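Local coordinates for protein nicotinate-nucleotide pyrophosphorylase (Pyrococcus furiosus, PDB 2I14) that probably makes nicotinate ribonucleotide from nicotinate and phosphoribosyl pyrophosphate with ATP, the entry step from nicotinate into NAD biosynthesis, at residues P209-E220 with K234-P243; F250-R258 with K283-A291. All coordinates share one frame; numbering follows the deposited sequence.

Interaction 1 (P209-E220 with K234-P243). With ZN (zinc ion), chain H; PCP (1-alpha-pyrophosphoryl-2-alpha,3-alpha-dihydroxy-4-beta-cyclopentane-methanol-5-phosphate), chain I.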
loop_
_atom_site.group_PDB
_atom_site.type_symbol
_atom_site.label_atom_id
_atom_site.label_comp_id
_atom_site.label_asym_id
_atom_site.label_seq_id
_atom_site.Cartn_x
_atom_site.Cartn_y
_atom_site.Cartn_z
ATOM N N PRO A 209 -40.860 -20.814 13.770
ATOM C CA PRO A 209 -40.931 -19.515 13.093
ATOM C C PRO A 209 -40.878 -19.760 11.613
ATOM O O PRO A 209 -40.178 -20.658 11.162
ATOM C CB PRO A 209 -39.700 -18.794 13.600
ATOM C CG PRO A 209 -39.553 -19.339 14.988
ATOM C CD PRO A 209 -39.789 -20.815 14.782
ATOM N N ARG A 210 -41.624 -18.978 10.852
ATOM C CA ARG A 210 -41.646 -19.177 9.415
ATOM C C ARG A 210 -40.955 -18.063 8.655
ATOM O O ARG A 210 -41.487 -16.972 8.490
ATOM C CB ARG A 210 -43.093 -19.358 8.947
ATOM C CG ARG A 210 -43.687 -20.664 9.438
ATOM C CD ARG A 210 -45.202 -20.650 9.464
ATOM N NE ARG A 210 -45.758 -22.000 9.584
ATOM C CZ ARG A 210 -45.575 -22.823 10.618
ATOM N NH1 ARG A 210 -44.843 -22.456 11.660
ATOM N NH2 ARG A 210 -46.128 -24.028 10.602
ATOM N N ILE A 211 -39.741 -18.362 8.210
ATOM C CA ILE A 211 -38.935 -17.425 7.457
ATOM C C ILE A 211 -38.943 -17.899 6.016
ATOM O O ILE A 211 -38.604 -19.042 5.734
ATOM C CB ILE A 211 -37.479 -17.392 7.972
ATOM C CG1 ILE A 211 -37.453 -17.073 9.474
ATOM C CG2 ILE A 211 -36.680 -16.344 7.194
ATOM C CD1 ILE A 211 -37.679 -18.264 10.378
ATOM N N ALA A 212 -39.341 -17.018 5.108
ATOM C CA ALA A 212 -39.414 -17.359 3.696
ATOM C C ALA A 212 -38.090 -17.178 2.949
ATOM O O ALA A 212 -37.426 -16.143 3.055
ATOM C CB ALA A 212 -40.503 -16.533 3.030
ATOM N N LEU A 213 -37.713 -18.195 2.186
ATOM C CA LEU A 213 -36.491 -18.141 1.416
ATOM C C LEU A 213 -36.844 -17.411 0.119
ATOM O O LEU A 213 -37.315 -18.013 -0.851
ATOM C CB LEU A 213 -35.989 -19.562 1.148
ATOM C CG LEU A 213 -34.485 -19.745 0.928
ATOM C CD1 LEU A 213 -34.105 -19.409 -0.501
ATOM C CD2 LEU A 213 -33.733 -18.866 1.909
ATOM N N VAL A 214 -36.622 -16.100 0.132
ATOM C CA VAL A 214 -36.915 -15.219 -0.993
ATOM C C VAL A 214 -36.157 -15.473 -2.293
ATOM O O VAL A 214 -36.635 -16.198 -3.160
ATOM C CB VAL A 214 -36.688 -13.777 -0.586
ATOM C CG1 VAL A 214 -36.946 -12.861 -1.767
ATOM C CG2 VAL A 214 -37.596 -13.443 0.582
ATOM N N ASP A 215 -34.989 -14.854 -2.430
ATOM C CA ASP A 215 -34.145 -14.995 -3.619
ATOM C C ASP A 215 -34.035 -16.422 -4.164
ATOM O O ASP A 215 -33.400 -17.263 -3.542
ATOM C CB ASP A 215 -32.731 -14.491 -3.300
ATOM C CG ASP A 215 -31.739 -14.760 -4.425
ATOM O OD1 ASP A 215 -31.596 -15.937 -4.836
ATOM O OD2 ASP A 215 -31.094 -13.793 -4.897
ATOM N N THR A 216 -34.630 -16.687 -5.325
ATOM C CA THR A 216 -34.548 -18.018 -5.934
ATOM C C THR A 216 -34.522 -17.902 -7.462
ATOM O O THR A 216 -33.596 -18.388 -8.121
ATOM C CB THR A 216 -35.740 -18.937 -5.537
ATOM O OG1 THR A 216 -35.841 -19.022 -4.108
ATOM C CG2 THR A 216 -35.534 -20.344 -6.104
ATOM N N PHE A 217 -35.546 -17.260 -8.018
ATOM C CA PHE A 217 -35.653 -17.066 -9.462
ATOM C C PHE A 217 -35.822 -15.575 -9.735
ATOM O O PHE A 217 -35.174 -15.001 -10.611
ATOM C CB PHE A 217 -36.872 -17.810 -10.024
ATOM C CG PHE A 217 -36.880 -19.285 -9.742
ATOM C CD1 PHE A 217 -35.861 -20.105 -10.211
ATOM C CD2 PHE A 217 -37.922 -19.857 -9.020
ATOM C CE1 PHE A 217 -35.879 -21.478 -9.965
ATOM C CE2 PHE A 217 -37.953 -21.224 -8.767
ATOM C CZ PHE A 217 -36.928 -22.038 -9.243
ATOM N N TYR A 218 -36.713 -14.964 -8.967
ATOM C CA TYR A 218 -37.014 -13.547 -9.079
ATOM C C TYR A 218 -36.078 -12.785 -8.140
ATOM O O TYR A 218 -35.369 -13.391 -7.337
ATOM C CB TYR A 218 -38.466 -13.296 -8.660
ATOM C CG TYR A 218 -39.513 -14.100 -9.413
ATOM C CD1 TYR A 218 -39.371 -15.473 -9.610
ATOM C CD2 TYR A 218 -40.672 -13.489 -9.889
ATOM C CE1 TYR A 218 -40.359 -16.215 -10.261
ATOM C CE2 TYR A 218 -41.668 -14.223 -10.539
ATOM C CZ TYR A 218 -41.506 -15.583 -10.722
ATOM O OH TYR A 218 -42.493 -16.304 -11.361
ATOM N N ASP A 219 -36.077 -11.460 -8.233
ATOM C CA ASP A 219 -35.228 -10.649 -7.367
ATOM C C ASP A 219 -35.761 -10.714 -5.931
ATOM O O ASP A 219 -36.940 -10.991 -5.712
ATOM C CB ASP A 219 -35.211 -9.196 -7.855
ATOM C CG ASP A 219 -34.136 -8.357 -7.169
ATOM O OD1 ASP A 219 -32.930 -8.670 -7.338
ATOM O OD2 ASP A 219 -34.500 -7.387 -6.464
ATOM N N GLU A 220 -34.894 -10.466 -4.953
ATOM C CA GLU A 220 -35.313 -10.506 -3.553
ATOM C C GLU A 220 -36.444 -9.511 -3.358
ATOM O O GLU A 220 -37.383 -9.763 -2.607
ATOM C CB GLU A 220 -34.163 -10.133 -2.604
ATOM C CG GLU A 220 -32.886 -10.947 -2.746
ATOM C CD GLU A 220 -32.004 -10.476 -3.892
ATOM O OE1 GLU A 220 -30.919 -11.063 -4.101
ATOM O OE2 GLU A 220 -32.394 -9.513 -4.584
ATOM N N LYS A 234 -48.130 -14.638 9.107
ATOM C CA LYS A 234 -47.589 -15.954 9.411
ATOM C C LYS A 234 -46.106 -15.902 9.054
ATOM O O LYS A 234 -45.315 -16.740 9.491
ATOM C CB LYS A 234 -48.290 -17.028 8.568
ATOM C CG LYS A 234 -49.691 -17.403 9.032
ATOM C CD LYS A 234 -49.649 -18.475 10.123
ATOM C CE LYS A 234 -48.910 -18.001 11.373
ATOM N NZ LYS A 234 -48.723 -19.103 12.352
ATOM N N LEU A 235 -45.750 -14.894 8.259
ATOM C CA LEU A 235 -44.382 -14.686 7.802
ATOM C C LEU A 235 -43.579 -13.982 8.881
ATOM O O LEU A 235 -43.574 -12.761 8.959
ATOM C CB LEU A 235 -44.391 -13.845 6.519
ATOM C CG LEU A 235 -43.067 -13.551 5.819
ATOM C CD1 LEU A 235 -42.431 -14.854 5.407
ATOM C CD2 LEU A 235 -43.305 -12.669 4.612
ATOM N N PHE A 236 -42.898 -14.760 9.713
ATOM C CA PHE A 236 -42.093 -14.197 10.785
ATOM C C PHE A 236 -40.917 -13.368 10.295
ATOM O O PHE A 236 -40.571 -12.354 10.905
ATOM C CB PHE A 236 -41.549 -15.290 11.694
ATOM C CG PHE A 236 -40.543 -14.782 12.676
ATOM C CD1 PHE A 236 -40.839 -13.686 13.483
ATOM C CD2 PHE A 236 -39.291 -15.366 12.776
ATOM C CE1 PHE A 236 -39.901 -13.181 14.375
ATOM C CE2 PHE A 236 -38.346 -14.869 13.662
ATOM C CZ PHE A 236 -38.650 -13.774 14.464
ATOM N N ALA A 237 -40.292 -13.813 9.210
ATOM C CA ALA A 237 -39.149 -13.106 8.658
ATOM C C ALA A 237 -38.860 -13.537 7.242
ATOM O O ALA A 237 -39.376 -14.539 6.764
ATOM C CB ALA A 237 -37.921 -13.346 9.526
ATOM N N VAL A 238 -38.029 -12.758 6.572
ATOM C CA VAL A 238 -37.628 -13.063 5.211
ATOM C C VAL A 238 -36.118 -13.282 5.236
ATOM O O VAL A 238 -35.401 -12.556 5.922
ATOM C CB VAL A 238 -38.001 -11.900 4.262
ATOM C CG1 VAL A 238 -36.946 -11.737 3.178
ATOM C CG2 VAL A 238 -39.364 -12.176 3.632
ATOM N N ARG A 239 -35.633 -14.286 4.509
ATOM C CA ARG A 239 -34.192 -14.558 4.486
ATOM C C ARG A 239 -33.517 -14.103 3.205
ATOM O O ARG A 239 -33.975 -14.419 2.108
ATOM C CB ARG A 239 -33.912 -16.053 4.677
ATOM C CG ARG A 239 -32.487 -16.359 5.123
ATOM C CD ARG A 239 -32.243 -17.852 5.327
ATOM N NE ARG A 239 -31.803 -18.516 4.098
ATOM C CZ ARG A 239 -31.510 -19.812 4.000
ATOM N NH1 ARG A 239 -31.608 -20.610 5.052
ATOM N NH2 ARG A 239 -31.102 -20.309 2.848
ATOM N N LEU A 240 -32.432 -13.348 3.355
ATOM C CA LEU A 240 -31.660 -12.883 2.207
ATOM C C LEU A 240 -30.297 -13.561 2.235
ATOM O O LEU A 240 -29.579 -13.510 3.245
ATOM C CB LEU A 240 -31.476 -11.367 2.236
ATOM C CG LEU A 240 -32.733 -10.507 2.130
ATOM C CD1 LEU A 240 -33.621 -11.025 0.996
ATOM C CD2 LEU A 240 -33.482 -10.541 3.459
ATOM N N ASP A 241 -29.961 -14.216 1.129
ATOM C CA ASP A 241 -28.691 -14.918 0.995
ATOM C C ASP A 241 -28.182 -14.706 -0.422
ATOM O O ASP A 241 -27.728 -15.636 -1.086
ATOM C CB ASP A 241 -28.866 -16.423 1.275
ATOM C CG ASP A 241 -29.782 -17.106 0.272
ATOM O OD1 ASP A 241 -29.684 -18.341 0.089
ATOM O OD2 ASP A 241 -30.609 -16.401 -0.334
ATOM N N THR A 242 -28.266 -13.470 -0.886
ATOM C CA THR A 242 -27.821 -13.149 -2.234
ATOM C C THR A 242 -26.501 -13.824 -2.613
ATOM O O THR A 242 -25.516 -13.759 -1.870
ATOM C CB THR A 242 -27.650 -11.635 -2.402
ATOM O OG1 THR A 242 -28.837 -10.982 -1.950
ATOM C CG2 THR A 242 -27.415 -11.280 -3.856
ATOM N N PRO A 243 -26.473 -14.508 -3.763
ATOM C CA PRO A 243 -25.244 -15.173 -4.204
ATOM C C PRO A 243 -24.176 -14.107 -4.438
ATOM O O PRO A 243 -24.493 -12.972 -4.802
ATOM C CB PRO A 243 -25.669 -15.855 -5.501
ATOM C CG PRO A 243 -27.119 -16.160 -5.250
ATOM C CD PRO A 243 -27.613 -14.886 -4.614
HETATM ZN ZN ZN H . -30.586 -17.508 -2.424
HETATM C C1 PCP I . -25.670 -21.516 3.016
HETATM C C2 PCP I . -25.395 -22.569 4.113
HETATM C C3 PCP I . -25.898 -21.904 5.418
HETATM C C4 PCP I . -25.590 -20.401 5.240
HETATM C C5 PCP I . -25.769 -20.229 3.771
HETATM C CP PCP I . -24.186 -19.943 5.750
HETATM O O1 PCP I . -27.042 -21.715 2.381
HETATM O O2 PCP I . -26.105 -23.783 3.855
HETATM O O3 PCP I . -27.314 -22.057 5.622
HETATM O OP PCP I . -23.034 -20.590 5.103
HETATM P P PCP I . -21.643 -19.808 4.753
HETATM O O1P PCP I . -20.536 -20.699 5.164
HETATM O O2P PCP I . -21.665 -18.529 5.530
HETATM O O3P PCP I . -21.656 -19.600 3.275
HETATM P PA PCP I . -27.640 -20.833 1.199
HETATM O O1A PCP I . -26.619 -20.857 0.075
HETATM O O2A PCP I . -27.826 -19.441 1.767
HETATM O O3A PCP I . -28.979 -21.566 0.860
HETATM P PB PCP I . -29.488 -23.029 0.811
HETATM O O1B PCP I . -30.849 -23.127 0.208
HETATM O O2B PCP I . -29.598 -23.610 2.134
HETATM O O3B PCP I . -28.568 -23.893 0.015
#

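Interaction 2 (F250-R258 with K283-A291)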
loop_
_atom_site.group_PDB
_atom_site.type_symbol
_atom_site.label_atom_id
_atom_site.label_comp_id
_atom_site.label_asym_id
_atom_site.label_seq_id
_atom_site.Cartn_x
_atom_site.Cartn_y
_atom_site.Cartn_z
ATOM N N PHE A 250 -24.637 -5.502 -0.477
ATOM C CA PHE A 250 -25.597 -6.182 0.370
ATOM C C PHE A 250 -26.403 -5.202 1.209
ATOM O O PHE A 250 -27.627 -5.300 1.275
ATOM C CB PHE A 250 -24.892 -7.202 1.267
ATOM C CG PHE A 250 -25.772 -8.354 1.676
ATOM C CD1 PHE A 250 -26.681 -8.907 0.769
ATOM C CD2 PHE A 250 -25.703 -8.877 2.968
ATOM C CE1 PHE A 250 -27.508 -9.963 1.144
ATOM C CE2 PHE A 250 -26.526 -9.934 3.355
ATOM C CZ PHE A 250 -27.432 -10.480 2.441
ATOM N N ARG A 251 -25.725 -4.264 1.851
ATOM C CA ARG A 251 -26.402 -3.266 2.662
ATOM C C ARG A 251 -27.560 -2.659 1.868
ATOM O O ARG A 251 -28.717 -2.712 2.290
ATOM C CB ARG A 251 -25.427 -2.166 3.030
ATOM C CG ARG A 251 -26.083 -0.926 3.620
ATOM C CD ARG A 251 -26.051 -0.970 5.114
ATOM N NE ARG A 251 -26.734 0.179 5.685
ATOM C CZ ARG A 251 -26.786 0.433 6.986
ATOM N NH1 ARG A 251 -26.185 -0.382 7.845
ATOM N NH2 ARG A 251 -27.458 1.487 7.426
ATOM N N LYS A 252 -27.237 -2.075 0.720
ATOM C CA LYS A 252 -28.243 -1.466 -0.116
ATOM C C LYS A 252 -29.364 -2.437 -0.434
ATOM O O LYS A 252 -30.537 -2.077 -0.335
ATOM C CB LYS A 252 -27.625 -0.968 -1.414
ATOM C CG LYS A 252 -26.964 0.398 -1.335
ATOM C CD LYS A 252 -26.449 0.749 -2.714
ATOM C CE LYS A 252 -25.636 2.033 -2.745
ATOM N NZ LYS A 252 -25.101 2.213 -4.142
ATOM N N ILE A 253 -29.012 -3.664 -0.825
ATOM C CA ILE A 253 -30.025 -4.666 -1.154
ATOM C C ILE A 253 -30.940 -4.916 0.047
ATOM O O ILE A 253 -32.156 -5.005 -0.097
ATOM C CB ILE A 253 -29.383 -6.005 -1.620
ATOM C CG1 ILE A 253 -28.664 -5.798 -2.955
ATOM C CG2 ILE A 253 -30.460 -7.081 -1.787
ATOM C CD1 ILE A 253 -28.080 -7.080 -3.540
ATOM N N ILE A 254 -30.358 -5.013 1.234
ATOM C CA ILE A 254 -31.141 -5.228 2.439
ATOM C C ILE A 254 -32.108 -4.075 2.686
ATOM O O ILE A 254 -33.251 -4.290 3.088
ATOM C CB ILE A 254 -30.251 -5.361 3.670
ATOM C CG1 ILE A 254 -29.399 -6.627 3.552
ATOM C CG2 ILE A 254 -31.113 -5.350 4.928
ATOM C CD1 ILE A 254 -28.468 -6.873 4.720
ATOM N N GLU A 255 -31.661 -2.849 2.451
ATOM C CA GLU A 255 -32.529 -1.705 2.658
ATOM C C GLU A 255 -33.711 -1.709 1.685
ATOM O O GLU A 255 -34.869 -1.555 2.094
ATOM C CB GLU A 255 -31.733 -0.415 2.508
ATOM C CG GLU A 255 -30.560 -0.318 3.462
ATOM C CD GLU A 255 -29.828 1.015 3.368
ATOM O OE1 GLU A 255 -29.603 1.497 2.231
ATOM O OE2 GLU A 255 -29.468 1.571 4.433
ATOM N N GLU A 256 -33.415 -1.896 0.401
ATOM C CA GLU A 256 -34.435 -1.924 -0.636
ATOM C C GLU A 256 -35.550 -2.889 -0.269
ATOM O O GLU A 256 -36.725 -2.616 -0.505
ATOM C CB GLU A 256 -33.795 -2.324 -1.959
ATOM C CG GLU A 256 -34.724 -2.387 -3.147
ATOM C CD GLU A 256 -33.960 -2.598 -4.450
ATOM O OE1 GLU A 256 -34.550 -3.050 -5.457
ATOM O OE2 GLU A 256 -32.747 -2.303 -4.482
ATOM N N VAL A 257 -35.194 -4.017 0.325
ATOM C CA VAL A 257 -36.213 -4.979 0.709
ATOM C C VAL A 257 -37.066 -4.368 1.808
ATOM O O VAL A 257 -38.307 -4.364 1.726
ATOM C CB VAL A 257 -35.598 -6.313 1.211
ATOM C CG1 VAL A 257 -36.687 -7.219 1.788
ATOM C CG2 VAL A 257 -34.901 -7.022 0.066
ATOM N N ARG A 258 -36.403 -3.848 2.836
ATOM C CA ARG A 258 -37.122 -3.223 3.934
ATOM C C ARG A 258 -38.078 -2.159 3.403
ATOM O O ARG A 258 -39.191 -2.013 3.904
ATOM C CB ARG A 258 -36.150 -2.573 4.901
ATOM C CG ARG A 258 -35.222 -3.536 5.556
ATOM C CD ARG A 258 -34.174 -2.777 6.310
ATOM N NE ARG A 258 -34.632 -2.307 7.607
ATOM C CZ ARG A 258 -34.832 -3.097 8.655
ATOM N NH1 ARG A 258 -34.624 -4.403 8.560
ATOM N NH2 ARG A 258 -35.211 -2.575 9.812
ATOM N N LYS A 283 -20.494 -6.069 10.404
ATOM C CA LYS A 283 -20.390 -4.735 10.953
ATOM C C LYS A 283 -20.993 -3.749 9.985
ATOM O O LYS A 283 -21.536 -2.738 10.399
ATOM C CB LYS A 283 -18.934 -4.336 11.182
ATOM C CG LYS A 283 -18.197 -5.071 12.261
ATOM C CD LYS A 283 -16.748 -4.617 12.266
ATOM C CE LYS A 283 -15.876 -5.520 13.125
ATOM N NZ LYS A 283 -14.413 -5.356 12.882
ATOM N N GLU A 284 -20.895 -4.019 8.693
ATOM C CA GLU A 284 -21.433 -3.063 7.740
ATOM C C GLU A 284 -22.896 -3.311 7.416
ATOM O O GLU A 284 -23.425 -2.778 6.437
ATOM C CB GLU A 284 -20.592 -3.063 6.450
ATOM C CG GLU A 284 -20.700 -4.308 5.580
ATOM C CD GLU A 284 -19.736 -4.299 4.382
ATOM O OE1 GLU A 284 -18.550 -4.679 4.552
ATOM O OE2 GLU A 284 -20.165 -3.905 3.271
ATOM N N ILE A 285 -23.575 -4.071 8.263
ATOM C CA ILE A 285 -24.948 -4.397 7.965
ATOM C C ILE A 285 -25.828 -4.691 9.196
ATOM O O ILE A 285 -27.039 -4.876 9.068
ATOM C CB ILE A 285 -24.908 -5.557 6.910
ATOM C CG1 ILE A 285 -25.369 -5.000 5.562
ATOM C CG2 ILE A 285 -25.655 -6.793 7.379
ATOM C CD1 ILE A 285 -25.214 -5.943 4.402
ATOM N N VAL A 286 -25.223 -4.673 10.386
ATOM C CA VAL A 286 -25.930 -4.957 11.641
ATOM C C VAL A 286 -27.186 -4.139 11.872
ATOM O O VAL A 286 -28.254 -4.680 12.176
ATOM C CB VAL A 286 -25.078 -4.673 12.877
ATOM C CG1 VAL A 286 -25.322 -5.738 13.910
ATOM C CG2 VAL A 286 -23.627 -4.543 12.507
ATOM N N ASP A 287 -27.039 -2.823 11.760
ATOM C CA ASP A 287 -28.136 -1.903 12.010
ATOM C C ASP A 287 -29.292 -1.975 11.019
ATOM O O ASP A 287 -30.151 -1.109 11.008
ATOM C CB ASP A 287 -27.600 -0.467 12.079
ATOM C CG ASP A 287 -26.531 -0.294 13.141
ATOM O OD1 ASP A 287 -26.688 -0.861 14.249
ATOM O OD2 ASP A 287 -25.537 0.414 12.873
ATOM N N VAL A 288 -29.342 -3.007 10.196
ATOM C CA VAL A 288 -30.422 -3.100 9.236
ATOM C C VAL A 288 -30.886 -4.546 9.098
ATOM O O VAL A 288 -31.762 -4.860 8.300
ATOM C CB VAL A 288 -29.953 -2.538 7.878
ATOM C CG1 VAL A 288 -30.999 -2.766 6.805
ATOM C CG2 VAL A 288 -29.665 -1.054 8.019
ATOM N N VAL A 289 -30.296 -5.429 9.890
ATOM C CA VAL A 289 -30.669 -6.831 9.844
ATOM C C VAL A 289 -31.100 -7.265 11.235
ATOM O O VAL A 289 -30.590 -6.770 12.246
ATOM C CB VAL A 289 -29.503 -7.703 9.342
ATOM C CG1 VAL A 289 -29.233 -7.406 7.883
ATOM C CG2 VAL A 289 -28.268 -7.417 10.143
ATOM N N ASP A 290 -32.047 -8.193 11.276
ATOM C CA ASP A 290 -32.581 -8.663 12.534
ATOM C C ASP A 290 -31.850 -9.846 13.136
ATOM O O ASP A 290 -31.591 -9.865 14.344
ATOM C CB ASP A 290 -34.068 -8.987 12.364
ATOM C CG ASP A 290 -34.922 -7.737 12.230
ATOM O OD1 ASP A 290 -35.001 -7.161 11.118
ATOM O OD2 ASP A 290 -35.502 -7.321 13.259
ATOM N N ALA A 291 -31.531 -10.836 12.299
ATOM C CA ALA A 291 -30.830 -12.031 12.758
ATOM C C ALA A 291 -29.869 -12.545 11.708
ATOM O O ALA A 291 -30.142 -12.474 10.504
ATOM C CB ALA A 291 -31.816 -13.104 13.118
#

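Interaction 1 (P209-E220 with K234-P243)
P209 CB touches F236 CD2 at 3.5 Å, meeting the ring obliquely. Next, R210 O receives two weak bonds, from F236 N and A237 N, while the extended side chain carries its guanidinium away to D201 and to the carbonyl of E205. In I211, CG1 stands beside the backbone N (chi1 -56°), which lets it pack on A237 CB at 3.8 Å; CD1 meets the F236 ring at its edge and CG2 approaches R239 CB. A212 N donates to A237 O at 3.0 Å, and A212 O accepts a nearly straight bond (174°) from R239 N, whereas its methyl turns to the other face of the sheet and touches L235 CD1. These bonds join the parallel strands 211-213 and 237-240, which with helix 220-228 form a beta-alpha-beta unit of the barrel-like C-terminal domain. L213 lays CD2 over one face of the R239 guanidinium, whose NH2 comes within 3.2 Å of PCP O3A. D215 CB lies 4.1 Å from D241 OD2, which binds zinc at 2.4 Å together with H184. D215, a zinc ligand in a structure of this protein, is not bound here, its OD1 lying 3.1 Å from the ion, and its OD2 forms a salt bridge with R321 of the second subunit. That arginine also pairs with E220 OE1, which T242 OG1 approaches from above the carboxylate plane, donating a hydrogen bond of 3.0 Å.

Interaction 2 (F250-R258 with K283-A291)
Apolar packing between I254, I285, V288 and V289 forms the centre of the contact. I254 sends CD1 between two partners, lying 3.4 Å from I285 CD1 and also against V289 CG1. I285 CD1 reaches F250 CD2 and the backbone N of R251, its side chain crossing that of F250 at about a right angle. Helix 250-263 thereby packs on the connection between helix 279-283 and strand 291-294 of the barrel-like domain, a connection turned by backbone bonds from V288 N to I285 O and from V289 N to V286 O. Two arginines, R251 and R258, meet V288. The R251 guanidinium lies flat across V288 CG2, which sits 3.4 Å from CZ and over the centre of the plane; the bend at chi2 (96°) directs the chain there, and E255 OE2 accepts a weak bond from NE, part of a salt bridge, at 3.3 Å. With an alanine in place of R251, V288 CG2 would probably lose its flat cover and E255 would be left without its charged mate. R258 turns one guanidinium face to V288 C, and D290 OD1, also an acceptor for I271 N, meets it in plane at the edge in a long salt bridge, 3.8 Å from NH1.

Overall arrangement
Along the chain, interaction 1 closes before interaction 2 opens, and all four segments belong to the C-terminal, barrel-like domain. The contact centres are about 13 Å apart. Strand 237-240 leads on to helix 250-263, and F250 packs against T242 and the carbonyl of L240, while I253 and V257 approach E220. Between strand 237-240 and strand 291-294, which follows the 283-291 segment, runs strand 270-274 of the same parallel sheet. The PCP and zinc site thus adjoins interaction 1, whereas interaction 2 lies where helix 250-263 meets the loop that leads to strand 291-294, with the F250 side chain about 9 Å from the zinc. Both contacts also touch the third subunit, linking them to the six-chain assembly.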